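Local atomic coordinates of putative uncharacterized protein (Pyrococcus furiosus, PDB entry 3UFC), a protein that binds RNA and, as a paralogue of the Cas6 endoribonucleases, probably takes part in CRISPR-based defence against invading genetic elements. Residues P19-Y24 with R194-D199; Y24-Q29 with P100-G105. All blocks are in the same frame, centred on the assembly; numbering follows the deposited sequence.

Helix 23-37 takes part in both contacts. In contact 1 the loop before this helix, with its first two residues, meets the end of strand 183-197, so that N-terminal and C-terminal family regions are joined; in contact 2 the first turns lie against edge strand 101-104 of the N-terminal region's own sheet. Tyr24 belongs to both segments, and Tyr22 of contact 1 packs on Ile104 of contact 2. Both are partly buried, with apolar side chains on the inner side (Leu195 and Val197; Leu26 and Phe102). Contact 1 has one direct hydrogen bond and two bridging waters, against three direct bonds made with Glu25 and Gln29 and one water in contact 2.

Contact 1. Residues P19-Y24 with R194-D199; sequences PFNYNY and RLIVKD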
loop_
_atom_site.group_PDB
_atom_site.type_symbol
_atom_site.label_atom_id
_atom_site.label_comp_id
_atom_site.label_asym_id
_atom_site.label_seq_id
_atom_site.Cartn_x
_atom_site.Cartn_y
_atom_site.Cartn_z
ATOM N N PRO A 19 8.626 1.079 -15.850
ATOM C CA PRO A 19 8.758 -0.350 -15.547
ATOM C C PRO A 19 7.629 -0.776 -14.608
ATOM O O PRO A 19 7.053 0.065 -13.910
ATOM C CB PRO A 19 10.136 -0.435 -14.895
ATOM C CG PRO A 19 10.279 0.909 -14.232
ATOM C CD PRO A 19 9.748 1.850 -15.288
ATOM N N PHE A 20 7.300 -2.065 -14.595
ATOM C CA PHE A 20 6.233 -2.554 -13.725
ATOM C C PHE A 20 6.638 -2.572 -12.249
ATOM O O PHE A 20 5.828 -2.267 -11.376
ATOM C CB PHE A 20 5.817 -3.994 -14.068
ATOM C CG PHE A 20 5.449 -4.226 -15.503
ATOM C CD1 PHE A 20 6.386 -4.740 -16.400
ATOM C CD2 PHE A 20 4.146 -4.016 -15.943
ATOM C CE1 PHE A 20 6.029 -5.052 -17.711
ATOM C CE2 PHE A 20 3.777 -4.323 -17.255
ATOM C CZ PHE A 20 4.720 -4.844 -18.139
ATOM N N ASN A 21 7.889 -2.944 -11.984
ATOM C CA ASN A 21 8.400 -3.089 -10.616
ATOM C C ASN A 21 9.107 -1.872 -10.025
ATOM O O ASN A 21 10.313 -1.908 -9.778
ATOM C CB ASN A 21 9.348 -4.293 -10.582
ATOM C CG ASN A 21 8.768 -5.505 -11.287
ATOM O OD1 ASN A 21 7.810 -6.115 -10.816
ATOM N ND2 ASN A 21 9.340 -5.851 -12.436
ATOM N N TYR A 22 8.351 -0.812 -9.753
ATOM C CA TYR A 22 8.931 0.418 -9.218
ATOM C C TYR A 22 8.761 0.619 -7.714
ATOM O O TYR A 22 9.214 1.626 -7.169
ATOM C CB TYR A 22 8.319 1.617 -9.953
ATOM C CG TYR A 22 6.808 1.620 -9.903
ATOM C CD1 TYR A 22 6.127 1.959 -8.731
ATOM C CD2 TYR A 22 6.061 1.218 -11.005
ATOM C CE1 TYR A 22 4.731 1.893 -8.664
ATOM C CE2 TYR A 22 4.672 1.148 -10.947
ATOM C CZ TYR A 22 4.014 1.484 -9.777
ATOM O OH TYR A 22 2.641 1.386 -9.722
ATOM N N ASN A 23 8.124 -0.332 -7.039
ATOM C CA ASN A 23 7.878 -0.178 -5.605
ATOM C C ASN A 23 9.031 0.282 -4.726
ATOM O O ASN A 23 8.902 1.276 -4.016
ATOM C CB ASN A 23 7.277 -1.456 -5.025
ATOM C CG ASN A 23 5.820 -1.613 -5.383
ATOM O OD1 ASN A 23 5.480 -1.946 -6.516
ATOM N ND2 ASN A 23 4.941 -1.344 -4.418
ATOM N N TYR A 24 10.160 -0.414 -4.761
ATOM C CA TYR A 24 11.268 -0.015 -3.902
ATOM C C TYR A 24 11.823 1.364 -4.241
ATOM O O TYR A 24 12.206 2.118 -3.345
ATOM C CB TYR A 24 12.402 -1.042 -3.953
ATOM C CG TYR A 24 13.419 -0.829 -2.862
ATOM C CD1 TYR A 24 13.083 -1.037 -1.525
ATOM C CD2 TYR A 24 14.712 -0.407 -3.157
ATOM C CE1 TYR A 24 14.009 -0.828 -0.507
ATOM C CE2 TYR A 24 15.649 -0.197 -2.144
ATOM C CZ TYR A 24 15.290 -0.410 -0.824
ATOM O OH TYR A 24 16.212 -0.211 0.181
ATOM N N ARG A 194 2.214 -10.276 -9.159
ATOM C CA ARG A 194 3.597 -10.593 -8.846
ATOM C C ARG A 194 4.431 -9.354 -9.135
ATOM O O ARG A 194 4.396 -8.821 -10.238
ATOM C CB ARG A 194 4.074 -11.762 -9.716
ATOM C CG ARG A 194 5.466 -12.254 -9.370
ATOM C CD ARG A 194 5.892 -13.407 -10.263
ATOM N NE ARG A 194 6.063 -12.999 -11.655
ATOM C CZ ARG A 194 6.588 -13.776 -12.598
ATOM N NH1 ARG A 194 6.995 -15.002 -12.297
ATOM N NH2 ARG A 194 6.713 -13.328 -13.842
ATOM N N LEU A 195 5.180 -8.901 -8.142
ATOM C CA LEU A 195 5.997 -7.711 -8.297
ATOM C C LEU A 195 7.369 -7.873 -7.674
ATOM O O LEU A 195 7.511 -8.444 -6.593
ATOM C CB LEU A 195 5.305 -6.511 -7.637
ATOM C CG LEU A 195 3.959 -6.055 -8.207
ATOM C CD1 LEU A 195 3.352 -4.999 -7.287
ATOM C CD2 LEU A 195 4.157 -5.496 -9.624
ATOM N N ILE A 196 8.384 -7.357 -8.355
ATOM C CA ILE A 196 9.730 -7.414 -7.817
ATOM C C ILE A 196 9.876 -6.202 -6.911
ATOM O O ILE A 196 9.673 -5.068 -7.341
ATOM C CB ILE A 196 10.799 -7.340 -8.925
ATOM C CG1 ILE A 196 10.847 -8.669 -9.680
ATOM C CG2 ILE A 196 12.159 -6.994 -8.317
ATOM C CD1 ILE A 196 11.818 -8.682 -10.844
ATOM N N VAL A 197 10.203 -6.449 -5.650
ATOM C CA VAL A 197 10.393 -5.375 -4.689
ATOM C C VAL A 197 11.862 -5.420 -4.306
ATOM O O VAL A 197 12.289 -6.280 -3.531
ATOM C CB VAL A 197 9.520 -5.575 -3.440
ATOM C CG1 VAL A 197 9.729 -4.420 -2.465
ATOM C CG2 VAL A 197 8.057 -5.676 -3.854
ATOM N N LYS A 198 12.623 -4.495 -4.877
ATOM C CA LYS A 198 14.058 -4.406 -4.658
ATOM C C LYS A 198 14.773 -5.578 -5.343
ATOM O O LYS A 198 15.218 -5.458 -6.483
ATOM C CB LYS A 198 14.399 -4.404 -3.165
ATOM C CG LYS A 198 15.891 -4.211 -2.912
ATOM C CD LYS A 198 16.247 -4.280 -1.440
ATOM C CE LYS A 198 17.734 -4.021 -1.236
ATOM N NZ LYS A 198 18.125 -4.131 0.193
ATOM N N ASP A 199 14.857 -6.715 -4.660
ATOM C CA ASP A 199 15.548 -7.871 -5.223
ATOM C C ASP A 199 14.764 -9.179 -5.172
ATOM O O ASP A 199 15.273 -10.222 -5.589
ATOM C CB ASP A 199 16.882 -8.050 -4.500
ATOM C CG ASP A 199 16.717 -8.100 -2.991
ATOM O OD1 ASP A 199 17.721 -7.913 -2.273
ATOM O OD2 ASP A 199 15.581 -8.328 -2.522
HETATM O O HOH W 1 11.017 -2.604 -6.634
HETATM O O HOH W 2 6.528 -8.602 -11.952
#
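Asn21, Tyr24 and Lys198 are the residues most covered in this contact, in which the loop leading into helix 23-37 reaches the last residues of strand 183-197. It is an interface between the two ferredoxin-like halves of a Cas6-type protein, and it shows how an edge strand can be engaged by a side-chain amide instead of another strand. Asn21 OD1 accepts the backbone N of Ile196 at 2.8 Å in a nearly straight bond (176°), although the N-H comes from above the carbonyl plane of the amide. A water bound to the same OD1 also donates to Arg194 O. The amide carbon, Asn21 CG, also rests against Ile196 CB at 3.6 Å, the two side chains meeting at a slant.

Deeper in, Leu195 CD1 lies 3.8 Å from Asn23 OD1, the two chains meeting at about a right angle. That oxygen takes a hydrogen bond from Arg56 and the amide nitrogen of Asn23 gives one to Leu232 O, which accounts for both polar ends of this buried residue. A second water ties the backbones together, donating to Asn21 O and Ile196 O and accepting from Tyr24 N and Lys198 N.

Toward solvent, Tyr24 and Lys198 run side by side in the same direction. With CG anti to the backbone N (chi1 -176°) and every later torsion extended, the lysine follows the length of the ring: Lys198 CB sits over one face, 4.0 Å from the centroid of the Tyr24 ring in a CH-pi contact, and Lys198 CD is 4.0 Å from Tyr24 CZ.

Contact 2. Residues Y24-Q29 with P100-G105; sequences YELYSQ and PEFKIG
Gln29 and Lys103 meet through a two-bond bridge between a side-chain amide and the backbone of one strand residue. Lys103 N donates to Gln29 OE1 at 2.7 Å, in the carbonyl plane and on a lone pair, while Gln29 NE2 returns a bond to Lys103 O at 2.6 Å that is more bent (144°). One turn earlier on the helix, Glu25 holds the residue just past the strand: Glu25 OE2 receives Gly105 N at 3.1 Å from the syn side. Glu25 OE1 stands 2.9 Å from Lys103 O. As both are acceptors this is no hydrogen bond; a water donates to both Glu25 OE1 and Gly105 O, linking the two residues a second way.

Beneath this polar row lies an apolar layer. Leu26 CD1 reaches Phe102 CD2 at 3.9 Å, the two side chains set at an oblique angle, and Gln29 CB packs 3.8 Å from Phe102 CE2.

Several features position the first shell. Glu25 is extended from a CG anti to its own N (chi1 -174°), which carries the carboxylate out to Gly105. Gln29 NE2 also donates to Glu25 O, fixing the rotation of the amide; that carbonyl takes Gln29 N from its opposite face. Farther out, Lys33 donates to Glu101 O and makes a cation-pi contact with Phe102, and the strand pairs with strand 107-116.

The helix runs nearly antiparallel to the strand, 159° between directions and 8.4 Å between axes, so that here it lies beside the outer edge of strand 101-104. Lys103 N and O in the strand, and Gly105 N just beyond it, are met by helix side chains, so the backbone polarity of this outermost strand is partly satisfied by the helix, in place of a further strand.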
loop_
_atom_site.group_PDB
_atom_site.type_symbol
_atom_site.label_atom_id
_atom_site.label_comp_id
_atom_site.label_asym_id
_atom_site.label_seq_id
_atom_site.Cartn_x
_atom_site.Cartn_y
_atom_site.Cartn_z
ATOM N N TYR A 24 10.160 -0.414 -4.761
ATOM C CA TYR A 24 11.268 -0.015 -3.902
ATOM C C TYR A 24 11.823 1.364 -4.241
ATOM O O TYR A 24 12.206 2.118 -3.345
ATOM C CB TYR A 24 12.402 -1.042 -3.953
ATOM C CG TYR A 24 13.419 -0.829 -2.862
ATOM C CD1 TYR A 24 13.083 -1.037 -1.525
ATOM C CD2 TYR A 24 14.712 -0.407 -3.157
ATOM C CE1 TYR A 24 14.009 -0.828 -0.507
ATOM C CE2 TYR A 24 15.649 -0.197 -2.144
ATOM C CZ TYR A 24 15.290 -0.410 -0.824
ATOM O OH TYR A 24 16.212 -0.211 0.181
ATOM N N GLU A 25 11.873 1.688 -5.529
ATOM C CA GLU A 25 12.379 2.987 -5.964
ATOM C C GLU A 25 11.452 4.113 -5.496
ATOM O O GLU A 25 11.910 5.155 -5.030
ATOM C CB GLU A 25 12.508 3.024 -7.491
ATOM C CG GLU A 25 13.176 4.294 -8.003
ATOM C CD GLU A 25 13.372 4.305 -9.511
ATOM O OE1 GLU A 25 14.039 5.238 -10.007
ATOM O OE2 GLU A 25 12.859 3.392 -10.197
ATOM N N LEU A 26 10.146 3.893 -5.620
ATOM C CA LEU A 26 9.155 4.886 -5.197
ATOM C C LEU A 26 9.215 5.047 -3.676
ATOM O O LEU A 26 9.274 6.159 -3.150
ATOM C CB LEU A 26 7.756 4.439 -5.639
ATOM C CG LEU A 26 6.571 5.332 -5.261
ATOM C CD1 LEU A 26 6.854 6.784 -5.649
ATOM C CD2 LEU A 26 5.319 4.819 -5.972
ATOM N N TYR A 27 9.201 3.918 -2.977
ATOM C CA TYR A 27 9.294 3.885 -1.519
ATOM C C TYR A 27 10.511 4.675 -1.037
ATOM O O TYR A 27 10.414 5.502 -0.128
ATOM C CB TYR A 27 9.420 2.426 -1.064
ATOM C CG TYR A 27 10.028 2.219 0.310
ATOM C CD1 TYR A 27 9.312 2.518 1.468
ATOM C CD2 TYR A 27 11.305 1.670 0.448
ATOM C CE1 TYR A 27 9.850 2.268 2.734
ATOM C CE2 TYR A 27 11.850 1.414 1.707
ATOM C CZ TYR A 27 11.117 1.713 2.842
ATOM O OH TYR A 27 11.636 1.438 4.083
ATOM N N SER A 28 11.658 4.399 -1.649
ATOM C CA SER A 28 12.912 5.055 -1.288
ATOM C C SER A 28 12.840 6.573 -1.415
ATOM O O SER A 28 13.283 7.300 -0.527
ATOM C CB SER A 28 14.050 4.524 -2.167
ATOM O OG SER A 28 14.209 3.120 -2.002
ATOM N N GLN A 29 12.279 7.050 -2.521
ATOM C CA GLN A 29 12.168 8.484 -2.746
ATOM C C GLN A 29 11.247 9.158 -1.737
ATOM O O GLN A 29 11.546 10.249 -1.254
ATOM C CB GLN A 29 11.696 8.756 -4.173
ATOM C CG GLN A 29 12.710 8.311 -5.219
ATOM C CD GLN A 29 12.178 8.428 -6.631
ATOM O OE1 GLN A 29 12.110 9.517 -7.193
ATOM N NE2 GLN A 29 11.781 7.299 -7.206
ATOM N N PRO A 100 9.406 18.085 -5.086
ATOM C CA PRO A 100 8.322 17.577 -5.937
ATOM C C PRO A 100 8.619 16.685 -7.139
ATOM O O PRO A 100 7.718 16.423 -7.932
ATOM C CB PRO A 100 7.603 18.853 -6.354
ATOM C CG PRO A 100 8.741 19.817 -6.503
ATOM C CD PRO A 100 9.551 19.545 -5.251
ATOM N N GLU A 101 9.846 16.204 -7.291
ATOM C CA GLU A 101 10.149 15.348 -8.437
ATOM C C GLU A 101 10.341 13.879 -8.078
ATOM O O GLU A 101 10.957 13.550 -7.061
ATOM C CB GLU A 101 11.400 15.843 -9.170
ATOM C CG GLU A 101 11.242 17.182 -9.865
ATOM C CD GLU A 101 12.404 17.494 -10.794
ATOM O OE1 GLU A 101 12.589 16.758 -11.788
ATOM O OE2 GLU A 101 13.134 18.472 -10.529
ATOM N N PHE A 102 9.806 13.000 -8.921
ATOM C CA PHE A 102 9.937 11.559 -8.725
ATOM C C PHE A 102 10.497 10.911 -9.981
ATOM O O PHE A 102 10.153 11.293 -11.099
ATOM C CB PHE A 102 8.589 10.907 -8.390
ATOM C CG PHE A 102 8.168 11.076 -6.956
ATOM C CD1 PHE A 102 7.297 12.098 -6.586
ATOM C CD2 PHE A 102 8.652 10.216 -5.972
ATOM C CE1 PHE A 102 6.913 12.262 -5.250
ATOM C CE2 PHE A 102 8.277 10.369 -4.643
ATOM C CZ PHE A 102 7.405 11.394 -4.278
ATOM N N LYS A 103 11.362 9.922 -9.782
ATOM C CA LYS A 103 11.977 9.196 -10.880
ATOM C C LYS A 103 11.545 7.734 -10.811
ATOM O O LYS A 103 11.789 7.054 -9.816
ATOM C CB LYS A 103 13.501 9.299 -10.768
ATOM C CG LYS A 103 14.275 8.662 -11.907
ATOM C CD LYS A 103 14.046 9.398 -13.219
ATOM C CE LYS A 103 15.013 8.913 -14.291
ATOM N NZ LYS A 103 14.794 9.598 -15.597
ATOM N N ILE A 104 10.873 7.265 -11.856
ATOM C CA ILE A 104 10.420 5.879 -11.925
ATOM C C ILE A 104 11.094 5.305 -13.166
ATOM O O ILE A 104 10.690 5.598 -14.295
ATOM C CB ILE A 104 8.873 5.777 -12.070
ATOM C CG1 ILE A 104 8.178 6.231 -10.780
ATOM C CG2 ILE A 104 8.472 4.341 -12.359
ATOM C CD1 ILE A 104 8.350 7.696 -10.455
ATOM N N GLY A 105 12.127 4.494 -12.957
ATOM C CA GLY A 105 12.847 3.945 -14.089
ATOM C C GLY A 105 13.524 5.120 -14.773
ATOM O O GLY A 105 14.244 5.880 -14.128
HETATM O O HOH W 3 15.673 5.399 -11.881
#